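Local coordinates for reticulocyte binding protein (Streptococcus agalactiae COH1, PDB 3FAW), which probably hydrolyses alpha-1,6-glucosidic bonds in pullulan and related alpha-glucans as a cell-wall-anchored, surface pullulanase, at residues L139-S144 / K196-G200; V244-G250 / P365-A370; E486-T490 / A502-W506; L578-A583 / I597-L601; F752-K758 / L801-T807. All blocks are in the same frame, centred on the assembly; numbering follows the deposited sequence.

Contact 1 of 5, residues L139-S144 / K196-G200; sequences LNQDGS and KNYTG
Asn197 OD1, which rests against Gly143 CA at 3.6 Å, is gripped by two donors from its own loop: Thr199 OG1 reaches Asn197 OD1 at 2.7 Å, and Thr199 N closes an Asx turn on the same oxygen. The two bonds from Thr199 hold the Asn197 amide, and with it the 197-199 turn, in the shape that meets Gly143. The docking itself is a nearly straight backbone bond, Tyr198 N to Gly143 O at 3.0 Å (176°). Gly143 ends a type I turn begun by Asn140, and its positive phi and bare CA let the loops approach this closely. Across the turn, Asp142 OD1 forms a second Asx turn with Ser144 N and also accepts from Ser144 OG at 2.6 Å. A water donates to both Asp142 O and Lys196 O, bridging the two loops. On the apolar side, Leu139 CD2 meets Tyr198 CB at 3.9 Å, while the edge of the Tyr198 ring faces Gly143 O and Ser144 O; the Tyr198 hydroxyl bonds to Asp190 O. Both loops belong to the carbohydrate-binding module 48 region and join strands of one antiparallel sheet, with Leu139 and Tyr198 both touching Val146 of strand 146-151.

Contact 2 of 5, residues V244-G250 / P365-A370; sequences VNPSQLG and PSARIA
Where the chain runs from the antiparallel sheet containing strand 241-242 toward 269-273, the first strand of the TIM barrel, Val244, Pro246 and Leu249 pack on the N-terminal part of barrel helix 367-381. A short 3-10 turn, 246-248, separates Val244 from Leu249, and both point toward the helix. Leu249 is the main wedge: with CG turned opposite its carbonyl carbon (chi1 -51°), Leu249 CD1 drops between Ser366 and Ile369, 3.3 Å from Ser366 O, 3.5 Å from Ser366 CB and 3.9 Å from Ile369 CB. Leu249 CB touches Ala370 CB at 4.2 Å. Val244 divides its two methyls between partners. Val244 CG1 lies 3.9 Å from Pro365 CB and also touches Ser366 OG, whereas CG2 of Val244 and CD1 of Ile369 meet tip to tip at 3.9 Å. Beyond Leu249, Gly250 N approaches Ala370 CB at 3.8 Å, where the backbone turns at a positive phi that suits glycine. One water supplies the polar link, accepting from Asn245 N and bonded to Ser366 OG. The carbonyls of Pro246 and Leu249 both receive the amine of Lys373, further along the helix. A calcium ion lies about 4 Å from the side chain of Pro365, and from helix 432-449 Tyr444 and Glu448 touch Pro246 while Phe449 touches Ile369.

Contact 3 of 5, residues E486-T490 / A502-W506; sequences EGWRT and ADQDW
Arg489 and Asp505 form a side-on salt bridge in which each carboxylate oxygen takes one nitrogen: Arg489 NE to Asp505 OD2 at 3.1 Å (160°) and Arg489 NH2 to Asp505 OD1 at 3.2 Å (164°). Both oxygens lie near the guanidinium plane, yet the carboxylate is twisted about 51° against that plane, so the nitrogens meet the oxygens from above the carboxylate plane. Gln504 CB covers one guanidinium face. Closer to the backbone, Gln504 N donates to Gly487 O at 2.9 Å, in the carbonyl plane and on a lone pair, and Gln504 CG packs on the same oxygen at 3.3 Å. The amide of Gln504 then extends past the Trp488 indole, Gln504 NE2 lying 3.8 Å from Trp488 CZ3 with the two planes nearly perpendicular.

A second shell holds these groups in place. Asp503 OD1 accepts from Asp505 N at 3.0 Å, an Asx turn that holds the backbone from which Asp505 projects, and Asp503 OD2 takes a water that is weakly bonded to Thr490 N. Gln504 NE2 is fixed by Asp518 OD1 and Phe516 O. Trp488 lies with one face over Glu486 CB, and Trp488 NE1 makes a weak 3.3 Å bond to Glu486 OE2; Glu486 OE1 accepts from Met458 N. Stepwise support of this kind, from surface ion pair to buried amide, probably stiffens a long loop that leaves the fifth strand of the barrel, 482-485, at its C-terminal end, where the active sites of TIM barrels are found.

Contact 4 of 5, residues L578-A583 / I597-L601; sequences LHDVIA and IHRRL
The imidazoles of His579 and His598 meet obliquely, centroids 5.4 Å apart and planes at 61°, with His598 CE1 near the plane of the His579 ring, 3.6 Å from His579 CD2. At another edge of that ring, His579 ND1 gives an almost straight, in-plane bond to Asp580 OD1 at 3.0 Å, which fixes the ring's rotation. Ile597 CG2 approaches the same ring obliquely, 3.5 Å from His579 CD2. His598 is held separately, its ND1 bonded to Glu594 O within its own helix.

Around the rings the helices pack through aliphatic groups, their segment axes 9.5 Å apart and directed 117° from one another. Ile582 and Ile597 run antiparallel alongside each other, Ile582 CG2 3.7 Å from Ile597 CG2; Ile582 CD1 reaches Leu601 CA at 3.5 Å, Leu578 CD2 packs on Leu601 CG, and Ala583 CB meets Ile597 CD1 at 3.6 Å. Arg600 lends its aliphatic part to Ile582 while its head turns off to Asp596 and Ile537 O. The contact thus exemplifies a buried helix pair joined by aliphatic groups and imidazole rings, without a polar bond between the segments: the polar tips are settled within one helix or by third parties, and the Asp580 carboxylate probably polarises the His579 ring without bridging the helices.

Contact 5 of 5, residues F752-K758 / L801-T807; sequences FVNADSK and LLIDPLT
Asn754 faces both Leu806 and Thr807 in a G1 beta bulge of the SpuA C-terminal domain, and its side chain shows how one amide can tie a strand end to a neighbouring loop. Asn754 CB leaves the strand and packs 3.8 Å from Ile803 CG2. With CG opposite the backbone nitrogen (chi1 -175°), the amide is carried over the 803-805 backbone. There Asn754 ND2 donates to Ile803 O at 3.2 Å and, back in its own segment, to Lys758 O at 3.2 Å (160°), with a weak further bond from ND2 to Asp804 O at 3.1 Å. Asn754 OD1 accepts from Asp756 N at 3.0 Å, completing an Asx turn.

The backbone completes the bulge: Asn754 N bonds to Thr807 O at 3.0 Å, Thr807 N returns to Asn754 O, and Leu806 N, at positive phi, donates to Asp756 O. Pro805 CB touches Asp756 O and the carbonyl carbon of Ser757. Strand 748-754 pairs with 807-813 here, while 800-803 belongs to the three-stranded sheet packed across it, so the contact joins both sheets. Between them Phe752 CB touches Ile803 CD1 at 3.5 Å, and Leu801 CD2 sits over the Phe752 ring face, 3.7 Å from its centroid and 19° off the normal.

Only contact 4 is wholly buried, and it relies on aliphatic and imidazole packing between helices; the other four are partly buried and mix packing with polar links. Contacts 1 and 2 adjoin, Leu139 packing on the backbone of Val244: contact 1 lies inside the module and is held by loop hydrogen bonding, contact 2 lies where the chain leaving it meets a barrel helix and works by side-chain wedging. Contacts 4 and 5 likewise touch, through Arg600 and Leu806, so helix 590-609 serves both barrel and C-terminal domain. Contact 3 stands apart, its centre about 13 Å from the chain centre, and is the one with a cross-segment salt bridge. Asx turns recur in the loops of contacts 1, 3 and 5.

Contact 1 of 5, residues L139-S144 / K196-G200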
# COMPACT_ATOMS: atom_id res chain seq x y z
N LEU A 139 6.59 -28.81 -3.80
CA LEU A 139 6.04 -30.17 -3.74
C LEU A 139 5.94 -30.75 -5.14
O LEU A 139 5.65 -30.02 -6.09
CB LEU A 139 4.62 -30.18 -3.15
CG LEU A 139 4.34 -30.07 -1.66
CD1 LEU A 139 2.86 -29.74 -1.46
CD2 LEU A 139 4.70 -31.35 -0.92
N ASN A 140 6.16 -32.05 -5.27
CA ASN A 140 5.83 -32.74 -6.52
C ASN A 140 4.32 -33.05 -6.57
O ASN A 140 3.59 -32.75 -5.62
CB ASN A 140 6.69 -34.00 -6.72
CG ASN A 140 6.42 -35.08 -5.68
OD1 ASN A 140 5.73 -34.85 -4.69
ND2 ASN A 140 6.98 -36.26 -5.91
N GLN A 141 3.86 -33.64 -7.67
CA GLN A 141 2.42 -33.78 -7.93
C GLN A 141 1.67 -34.53 -6.83
O GLN A 141 0.59 -34.11 -6.42
CB GLN A 141 2.16 -34.45 -9.28
CG GLN A 141 0.68 -34.62 -9.61
CD GLN A 141 0.41 -35.00 -11.05
OE1 GLN A 141 -0.55 -34.53 -11.66
NE2 GLN A 141 1.26 -35.86 -11.61
N ASP A 142 2.23 -35.65 -6.38
CA ASP A 142 1.56 -36.50 -5.37
C ASP A 142 1.99 -36.19 -3.93
O ASP A 142 1.49 -36.82 -2.99
CB ASP A 142 1.75 -37.99 -5.70
CG ASP A 142 3.21 -38.44 -5.64
OD1 ASP A 142 4.10 -37.63 -5.30
OD2 ASP A 142 3.45 -39.62 -5.95
N GLY A 143 2.90 -35.24 -3.76
CA GLY A 143 3.35 -34.82 -2.43
C GLY A 143 4.44 -35.66 -1.80
O GLY A 143 4.84 -35.41 -0.67
N SER A 144 4.95 -36.65 -2.55
CA SER A 144 5.95 -37.59 -2.02
C SER A 144 7.35 -37.00 -1.88
O SER A 144 8.19 -37.57 -1.18
CB SER A 144 5.99 -38.86 -2.88
OG SER A 144 6.24 -38.55 -4.24
N LYS A 196 5.08 -39.90 4.11
CA LYS A 196 4.62 -40.33 2.79
C LYS A 196 4.09 -39.18 1.92
O LYS A 196 4.27 -39.19 0.70
CB LYS A 196 3.56 -41.44 2.91
CG LYS A 196 2.23 -41.03 3.51
CD LYS A 196 1.26 -42.21 3.56
CE LYS A 196 -0.02 -41.84 4.30
NZ LYS A 196 -1.01 -42.95 4.28
N ASN A 197 3.42 -38.22 2.56
CA ASN A 197 2.87 -37.05 1.88
C ASN A 197 3.17 -35.80 2.71
O ASN A 197 2.67 -35.66 3.83
CB ASN A 197 1.36 -37.19 1.66
CG ASN A 197 0.79 -36.16 0.70
OD1 ASN A 197 1.32 -35.06 0.54
ND2 ASN A 197 -0.32 -36.51 0.05
N TYR A 198 4.00 -34.91 2.16
CA TYR A 198 4.44 -33.71 2.88
C TYR A 198 3.44 -32.56 2.84
O TYR A 198 3.65 -31.54 3.50
CB TYR A 198 5.78 -33.23 2.32
CG TYR A 198 6.96 -34.09 2.72
CD1 TYR A 198 7.62 -33.88 3.93
CD2 TYR A 198 7.42 -35.12 1.89
CE1 TYR A 198 8.70 -34.66 4.31
CE2 TYR A 198 8.50 -35.91 2.26
CZ TYR A 198 9.14 -35.67 3.47
OH TYR A 198 10.22 -36.44 3.85
N THR A 199 2.36 -32.72 2.08
CA THR A 199 1.34 -31.68 1.96
C THR A 199 0.79 -31.31 3.34
O THR A 199 0.41 -32.18 4.13
CB THR A 199 0.18 -32.13 1.03
OG1 THR A 199 0.71 -32.58 -0.22
CG2 THR A 199 -0.80 -30.98 0.76
N GLY A 200 0.79 -30.01 3.65
CA GLY A 200 0.27 -29.52 4.93
C GLY A 200 1.27 -29.49 6.09
O GLY A 200 1.00 -28.86 7.11
O HOH W 1 2.54 -39.01 -1.40

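Contact 2 of 5, residues V244-G250 / P365-A370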
# COMPACT_ATOMS: atom_id res chain seq x y z
N VAL A 244 2.89 -26.47 0.42
CA VAL A 244 1.67 -26.41 -0.39
C VAL A 244 1.97 -26.36 -1.89
O VAL A 244 3.09 -26.06 -2.31
CB VAL A 244 0.79 -25.19 -0.02
CG1 VAL A 244 0.20 -25.35 1.38
CG2 VAL A 244 1.58 -23.88 -0.14
N ASN A 245 0.94 -26.65 -2.68
CA ASN A 245 1.00 -26.59 -4.14
C ASN A 245 -0.09 -25.64 -4.66
O ASN A 245 -1.20 -26.08 -4.98
CB ASN A 245 0.84 -28.00 -4.73
CG ASN A 245 1.24 -28.07 -6.20
OD1 ASN A 245 1.19 -27.08 -6.92
ND2 ASN A 245 1.64 -29.26 -6.64
N PRO A 246 0.22 -24.33 -4.73
CA PRO A 246 -0.72 -23.29 -5.16
C PRO A 246 -1.51 -23.60 -6.43
O PRO A 246 -2.72 -23.37 -6.48
CB PRO A 246 0.19 -22.08 -5.38
CG PRO A 246 1.28 -22.27 -4.40
CD PRO A 246 1.53 -23.75 -4.38
N SER A 247 -0.82 -24.14 -7.44
CA SER A 247 -1.42 -24.39 -8.76
C SER A 247 -2.57 -25.41 -8.72
O SER A 247 -3.46 -25.38 -9.58
CB SER A 247 -0.35 -24.86 -9.75
OG SER A 247 0.27 -26.06 -9.32
N GLN A 248 -2.55 -26.29 -7.72
CA GLN A 248 -3.58 -27.31 -7.57
C GLN A 248 -4.84 -26.78 -6.86
O GLN A 248 -5.87 -27.45 -6.85
CB GLN A 248 -3.01 -28.53 -6.83
CG GLN A 248 -1.93 -29.28 -7.61
CD GLN A 248 -1.42 -30.52 -6.89
OE1 GLN A 248 -1.52 -30.64 -5.67
NE2 GLN A 248 -0.88 -31.47 -7.66
N LEU A 249 -4.76 -25.58 -6.28
CA LEU A 249 -5.84 -25.05 -5.43
C LEU A 249 -6.66 -23.94 -6.11
O LEU A 249 -6.15 -23.21 -6.96
CB LEU A 249 -5.25 -24.51 -4.12
CG LEU A 249 -4.32 -25.45 -3.35
CD1 LEU A 249 -3.61 -24.70 -2.22
CD2 LEU A 249 -5.09 -26.66 -2.83
N GLY A 250 -7.92 -23.83 -5.71
CA GLY A 250 -8.81 -22.80 -6.24
C GLY A 250 -9.31 -23.12 -7.64
O GLY A 250 -8.94 -24.16 -8.20
N PRO A 365 -3.25 -24.95 5.56
CA PRO A 365 -2.51 -23.92 4.81
C PRO A 365 -2.90 -23.80 3.32
O PRO A 365 -2.60 -22.79 2.69
CB PRO A 365 -1.05 -24.35 4.96
CG PRO A 365 -1.09 -25.80 5.21
CD PRO A 365 -2.38 -26.08 5.94
N SER A 366 -3.56 -24.82 2.78
CA SER A 366 -4.01 -24.78 1.39
C SER A 366 -5.29 -23.95 1.22
O SER A 366 -5.53 -23.39 0.15
CB SER A 366 -4.24 -26.21 0.88
OG SER A 366 -3.01 -26.90 0.77
N ALA A 367 -6.09 -23.86 2.28
CA ALA A 367 -7.42 -23.24 2.21
C ALA A 367 -7.37 -21.78 1.76
O ALA A 367 -8.07 -21.40 0.82
CB ALA A 367 -8.13 -23.36 3.55
N ARG A 368 -6.54 -20.97 2.42
CA ARG A 368 -6.48 -19.52 2.14
C ARG A 368 -6.10 -19.18 0.70
O ARG A 368 -6.56 -18.17 0.16
CB ARG A 368 -5.52 -18.82 3.11
CG ARG A 368 -4.07 -19.31 3.02
CD ARG A 368 -3.61 -19.87 4.33
NE ARG A 368 -2.68 -19.03 5.04
CZ ARG A 368 -2.41 -19.13 6.34
NH1 ARG A 368 -3.03 -20.01 7.12
NH2 ARG A 368 -1.51 -18.32 6.87
N ILE A 369 -5.26 -20.01 0.08
CA ILE A 369 -4.90 -19.86 -1.32
C ILE A 369 -6.13 -20.10 -2.19
O ILE A 369 -6.43 -19.32 -3.11
CB ILE A 369 -3.76 -20.84 -1.71
CG1 ILE A 369 -2.46 -20.45 -0.99
CG2 ILE A 369 -3.54 -20.85 -3.24
CD1 ILE A 369 -1.32 -21.44 -1.17
N ALA A 370 -6.86 -21.17 -1.88
CA ALA A 370 -8.11 -21.50 -2.57
C ALA A 370 -9.19 -20.43 -2.32
O ALA A 370 -9.94 -20.07 -3.22
CB ALA A 370 -8.61 -22.87 -2.14
O HOH W 2 -1.38 -27.74 -1.39

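Contact 3 of 5, residues E486-T490 / A502-W506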
# COMPACT_ATOMS: atom_id res chain seq x y z
N GLU A 486 1.82 5.24 -2.59
CA GLU A 486 2.13 6.46 -1.86
C GLU A 486 3.52 6.94 -2.25
O GLU A 486 4.52 6.36 -1.83
CB GLU A 486 2.09 6.21 -0.36
CG GLU A 486 0.73 5.90 0.20
CD GLU A 486 0.78 5.63 1.69
OE1 GLU A 486 1.62 4.80 2.12
OE2 GLU A 486 -0.01 6.26 2.42
N GLY A 487 3.57 8.01 -3.03
CA GLY A 487 4.84 8.59 -3.46
C GLY A 487 5.34 9.71 -2.57
O GLY A 487 5.86 10.71 -3.07
N TRP A 488 5.19 9.56 -1.26
CA TRP A 488 5.67 10.58 -0.32
C TRP A 488 7.20 10.61 -0.36
O TRP A 488 7.83 9.57 -0.56
CB TRP A 488 5.19 10.34 1.12
CG TRP A 488 3.73 9.96 1.27
CD1 TRP A 488 3.23 8.98 2.08
CD2 TRP A 488 2.60 10.53 0.59
NE1 TRP A 488 1.87 8.92 1.96
CE2 TRP A 488 1.45 9.85 1.05
CE3 TRP A 488 2.44 11.55 -0.36
CZ2 TRP A 488 0.16 10.16 0.60
CZ3 TRP A 488 1.16 11.85 -0.81
CH2 TRP A 488 0.04 11.15 -0.33
N ARG A 489 7.78 11.79 -0.18
CA ARG A 489 9.24 11.94 -0.19
C ARG A 489 9.84 11.48 1.13
O ARG A 489 10.11 12.28 2.03
CB ARG A 489 9.62 13.39 -0.49
CG ARG A 489 9.16 13.85 -1.86
CD ARG A 489 9.35 15.34 -2.06
NE ARG A 489 8.76 15.76 -3.32
CZ ARG A 489 7.48 16.08 -3.51
NH1 ARG A 489 6.61 16.06 -2.50
NH2 ARG A 489 7.06 16.44 -4.71
N THR A 490 10.05 10.17 1.24
CA THR A 490 10.48 9.53 2.49
C THR A 490 11.80 8.75 2.38
O THR A 490 12.24 8.16 3.37
CB THR A 490 9.38 8.56 2.98
OG1 THR A 490 9.14 7.57 1.99
CG2 THR A 490 8.08 9.31 3.26
N ALA A 502 11.30 6.14 -5.85
CA ALA A 502 10.01 5.95 -6.52
C ALA A 502 8.91 6.77 -5.83
O ALA A 502 7.99 6.22 -5.23
CB ALA A 502 9.66 4.47 -6.52
N ASP A 503 9.03 8.09 -5.93
CA ASP A 503 8.12 9.00 -5.24
C ASP A 503 7.46 9.95 -6.25
O ASP A 503 7.45 9.66 -7.45
CB ASP A 503 8.88 9.75 -4.12
CG ASP A 503 9.98 10.66 -4.65
OD1 ASP A 503 9.98 11.02 -5.85
OD2 ASP A 503 10.86 11.04 -3.84
N GLN A 504 6.91 11.06 -5.78
CA GLN A 504 6.16 11.99 -6.64
C GLN A 504 7.01 12.68 -7.71
O GLN A 504 6.50 13.02 -8.78
CB GLN A 504 5.44 13.04 -5.78
CG GLN A 504 4.11 12.57 -5.21
CD GLN A 504 3.48 13.57 -4.24
OE1 GLN A 504 4.17 14.42 -3.68
NE2 GLN A 504 2.17 13.45 -4.05
N ASP A 505 8.30 12.88 -7.43
CA ASP A 505 9.23 13.49 -8.40
C ASP A 505 9.66 12.53 -9.51
O ASP A 505 10.21 12.95 -10.52
CB ASP A 505 10.46 14.04 -7.68
CG ASP A 505 10.10 15.14 -6.71
OD1 ASP A 505 9.18 15.93 -7.02
OD2 ASP A 505 10.74 15.22 -5.64
N TRP A 506 9.40 11.24 -9.32
CA TRP A 506 9.62 10.20 -10.33
C TRP A 506 8.60 10.28 -11.48
O TRP A 506 8.85 9.78 -12.58
CB TRP A 506 9.56 8.83 -9.66
CG TRP A 506 9.73 7.63 -10.54
CD1 TRP A 506 10.56 7.50 -11.62
CD2 TRP A 506 9.08 6.37 -10.39
NE1 TRP A 506 10.45 6.24 -12.16
CE2 TRP A 506 9.55 5.53 -11.42
CE3 TRP A 506 8.13 5.87 -9.49
CZ2 TRP A 506 9.10 4.21 -11.57
CZ3 TRP A 506 7.69 4.56 -9.64
CH2 TRP A 506 8.17 3.75 -10.68
O HOH W 3 11.36 9.48 -1.45

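Contact 4 of 5, residues L578-A583 / I597-L601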
# COMPACT_ATOMS: atom_id res chain seq x y z
N LEU A 578 -14.01 10.98 5.28
CA LEU A 578 -14.50 12.18 4.62
C LEU A 578 -15.63 12.86 5.41
O LEU A 578 -15.66 14.08 5.53
CB LEU A 578 -14.99 11.85 3.20
CG LEU A 578 -15.44 13.03 2.34
CD1 LEU A 578 -14.39 14.13 2.32
CD2 LEU A 578 -15.79 12.55 0.93
N HIS A 579 -16.55 12.06 5.93
CA HIS A 579 -17.65 12.57 6.77
C HIS A 579 -17.11 13.26 8.03
O HIS A 579 -17.49 14.40 8.33
CB HIS A 579 -18.57 11.41 7.17
CG HIS A 579 -19.64 11.80 8.14
ND1 HIS A 579 -19.45 11.77 9.51
CD2 HIS A 579 -20.91 12.22 7.95
CE1 HIS A 579 -20.55 12.17 10.11
NE2 HIS A 579 -21.46 12.45 9.19
N ASP A 580 -16.23 12.57 8.74
CA ASP A 580 -15.73 13.04 10.03
C ASP A 580 -14.84 14.28 9.91
O ASP A 580 -14.89 15.16 10.77
CB ASP A 580 -14.96 11.92 10.75
CG ASP A 580 -15.86 10.76 11.18
OD1 ASP A 580 -17.11 10.88 11.13
OD2 ASP A 580 -15.32 9.72 11.57
N VAL A 581 -14.04 14.36 8.85
CA VAL A 581 -13.17 15.52 8.62
C VAL A 581 -13.98 16.75 8.19
O VAL A 581 -13.64 17.87 8.54
CB VAL A 581 -12.06 15.20 7.59
CG1 VAL A 581 -12.62 15.15 6.16
CG2 VAL A 581 -10.93 16.22 7.69
N ILE A 582 -15.06 16.53 7.44
CA ILE A 582 -15.99 17.61 7.11
C ILE A 582 -16.63 18.18 8.37
O ILE A 582 -16.66 19.40 8.55
CB ILE A 582 -17.08 17.14 6.11
CG1 ILE A 582 -16.49 17.01 4.71
CG2 ILE A 582 -18.26 18.11 6.10
CD1 ILE A 582 -17.39 16.28 3.72
N ALA A 583 -17.13 17.31 9.24
CA ALA A 583 -17.77 17.73 10.50
C ALA A 583 -16.79 18.46 11.42
O ALA A 583 -17.16 19.44 12.08
CB ALA A 583 -18.37 16.52 11.22
N ILE A 597 -23.51 18.26 6.32
CA ILE A 597 -22.27 17.50 6.18
C ILE A 597 -22.31 16.66 4.90
O ILE A 597 -21.34 16.64 4.15
CB ILE A 597 -21.99 16.62 7.42
CG1 ILE A 597 -21.66 17.50 8.64
CG2 ILE A 597 -20.84 15.66 7.16
CD1 ILE A 597 -21.69 16.76 9.97
N HIS A 598 -23.43 15.98 4.65
CA HIS A 598 -23.57 15.14 3.44
C HIS A 598 -23.68 15.97 2.16
O HIS A 598 -23.21 15.53 1.11
CB HIS A 598 -24.76 14.19 3.57
CG HIS A 598 -24.48 12.99 4.43
ND1 HIS A 598 -24.37 13.07 5.80
CD2 HIS A 598 -24.28 11.69 4.11
CE1 HIS A 598 -24.11 11.87 6.29
NE2 HIS A 598 -24.06 11.02 5.29
N ARG A 599 -24.30 17.14 2.23
CA ARG A 599 -24.33 18.05 1.08
C ARG A 599 -22.91 18.42 0.66
O ARG A 599 -22.59 18.39 -0.53
CB ARG A 599 -25.16 19.31 1.40
CG ARG A 599 -26.66 19.07 1.30
CD ARG A 599 -27.46 20.31 1.68
NE ARG A 599 -28.88 19.99 1.78
CZ ARG A 599 -29.84 20.85 2.13
NH1 ARG A 599 -29.54 22.12 2.41
NH2 ARG A 599 -31.10 20.44 2.19
N ARG A 600 -22.06 18.72 1.64
CA ARG A 600 -20.64 18.99 1.40
C ARG A 600 -19.86 17.75 0.95
O ARG A 600 -18.98 17.85 0.09
CB ARG A 600 -20.00 19.58 2.66
CG ARG A 600 -20.55 20.95 3.03
CD ARG A 600 -20.04 21.41 4.38
NE ARG A 600 -20.55 22.73 4.74
CZ ARG A 600 -20.08 23.89 4.29
NH1 ARG A 600 -19.07 23.93 3.43
NH2 ARG A 600 -20.62 25.04 4.69
N LEU A 601 -20.18 16.60 1.52
CA LEU A 601 -19.55 15.33 1.14
C LEU A 601 -19.80 15.02 -0.33
O LEU A 601 -18.89 14.61 -1.06
CB LEU A 601 -20.08 14.20 2.03
CG LEU A 601 -19.39 12.83 1.95
CD1 LEU A 601 -19.69 12.03 3.20
CD2 LEU A 601 -19.82 12.05 0.71

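Contact 5 of 5, residues F752-K758 / L801-T807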
# COMPACT_ATOMS: atom_id res chain seq x y z
N PHE A 752 -20.56 22.31 -12.43
CA PHE A 752 -20.65 23.48 -11.55
C PHE A 752 -20.69 23.03 -10.09
O PHE A 752 -21.52 22.19 -9.74
CB PHE A 752 -21.92 24.28 -11.85
CG PHE A 752 -22.03 24.76 -13.28
CD1 PHE A 752 -21.62 26.03 -13.63
CD2 PHE A 752 -22.56 23.93 -14.26
CE1 PHE A 752 -21.73 26.47 -14.94
CE2 PHE A 752 -22.67 24.36 -15.56
CZ PHE A 752 -22.25 25.64 -15.91
N VAL A 753 -19.80 23.57 -9.26
CA VAL A 753 -19.79 23.27 -7.82
C VAL A 753 -19.83 24.55 -7.00
O VAL A 753 -18.83 25.26 -6.89
CB VAL A 753 -18.52 22.47 -7.42
CG1 VAL A 753 -18.46 22.29 -5.90
CG2 VAL A 753 -18.50 21.11 -8.12
N ASN A 754 -21.00 24.86 -6.44
CA ASN A 754 -21.13 25.94 -5.47
C ASN A 754 -20.94 25.39 -4.06
O ASN A 754 -21.88 24.85 -3.47
CB ASN A 754 -22.48 26.66 -5.59
CG ASN A 754 -22.59 27.87 -4.65
OD1 ASN A 754 -21.60 28.30 -4.06
ND2 ASN A 754 -23.79 28.42 -4.53
N ALA A 755 -19.73 25.52 -3.53
CA ALA A 755 -19.43 25.11 -2.16
C ALA A 755 -19.64 26.25 -1.16
O ALA A 755 -19.32 26.10 0.02
CB ALA A 755 -17.99 24.59 -2.07
N ASP A 756 -20.19 27.37 -1.62
CA ASP A 756 -20.48 28.51 -0.75
C ASP A 756 -21.78 28.25 0.01
O ASP A 756 -22.62 27.46 -0.43
CB ASP A 756 -20.59 29.81 -1.56
CG ASP A 756 -20.37 31.06 -0.72
OD1 ASP A 756 -20.30 30.96 0.53
OD2 ASP A 756 -20.27 32.16 -1.30
N SER A 757 -21.92 28.92 1.15
CA SER A 757 -23.09 28.80 2.02
C SER A 757 -24.21 29.78 1.65
O SER A 757 -25.20 29.90 2.37
CB SER A 757 -22.67 29.00 3.48
OG SER A 757 -21.95 30.21 3.64
N LYS A 758 -24.05 30.49 0.53
CA LYS A 758 -25.10 31.31 -0.06
C LYS A 758 -25.20 30.97 -1.55
O LYS A 758 -24.26 30.42 -2.12
CB LYS A 758 -24.78 32.80 0.10
CG LYS A 758 -23.46 33.22 -0.52
CD LYS A 758 -23.24 34.71 -0.43
CE LYS A 758 -21.88 35.09 -1.01
NZ LYS A 758 -21.77 36.55 -1.22
N LEU A 801 -26.15 31.10 -14.74
CA LEU A 801 -26.82 30.09 -13.93
C LEU A 801 -26.87 30.57 -12.48
O LEU A 801 -25.86 31.04 -11.96
CB LEU A 801 -26.06 28.76 -13.99
CG LEU A 801 -26.45 27.77 -15.09
CD1 LEU A 801 -26.50 28.43 -16.46
CD2 LEU A 801 -25.48 26.60 -15.09
N LEU A 802 -28.03 30.46 -11.84
CA LEU A 802 -28.16 30.73 -10.41
C LEU A 802 -28.19 29.40 -9.68
O LEU A 802 -29.12 28.60 -9.86
CB LEU A 802 -29.44 31.53 -10.12
CG LEU A 802 -29.74 31.86 -8.66
CD1 LEU A 802 -28.58 32.60 -8.00
CD2 LEU A 802 -31.03 32.67 -8.56
N ILE A 803 -27.18 29.16 -8.84
CA ILE A 803 -27.01 27.87 -8.18
C ILE A 803 -27.16 28.00 -6.67
O ILE A 803 -26.57 28.88 -6.05
CB ILE A 803 -25.64 27.25 -8.52
CG1 ILE A 803 -25.49 27.10 -10.04
CG2 ILE A 803 -25.48 25.89 -7.82
CD1 ILE A 803 -24.16 26.54 -10.47
N ASP A 804 -27.96 27.10 -6.09
CA ASP A 804 -28.19 27.05 -4.65
C ASP A 804 -26.90 26.78 -3.87
O ASP A 804 -25.96 26.19 -4.41
CB ASP A 804 -29.20 25.94 -4.30
CG ASP A 804 -30.65 26.35 -4.49
OD1 ASP A 804 -30.94 27.29 -5.28
OD2 ASP A 804 -31.52 25.72 -3.85
N PRO A 805 -26.84 27.19 -2.59
CA PRO A 805 -25.68 26.86 -1.77
C PRO A 805 -25.46 25.35 -1.62
O PRO A 805 -26.42 24.58 -1.61
CB PRO A 805 -26.00 27.49 -0.41
CG PRO A 805 -27.47 27.74 -0.43
CD PRO A 805 -27.84 27.98 -1.85
N LEU A 806 -24.19 24.94 -1.51
CA LEU A 806 -23.83 23.53 -1.33
C LEU A 806 -24.49 22.60 -2.36
O LEU A 806 -25.06 21.56 -2.00
CB LEU A 806 -24.15 23.08 0.10
CG LEU A 806 -23.58 23.96 1.21
CD1 LEU A 806 -23.78 23.29 2.57
CD2 LEU A 806 -22.09 24.25 0.98
N THR A 807 -24.41 22.98 -3.63
CA THR A 807 -25.06 22.26 -4.72
C THR A 807 -24.11 22.04 -5.89
O THR A 807 -23.34 22.94 -6.25
CB THR A 807 -26.32 23.01 -5.22
OG1 THR A 807 -27.24 23.19 -4.13
CG2 THR A 807 -27.01 22.26 -6.35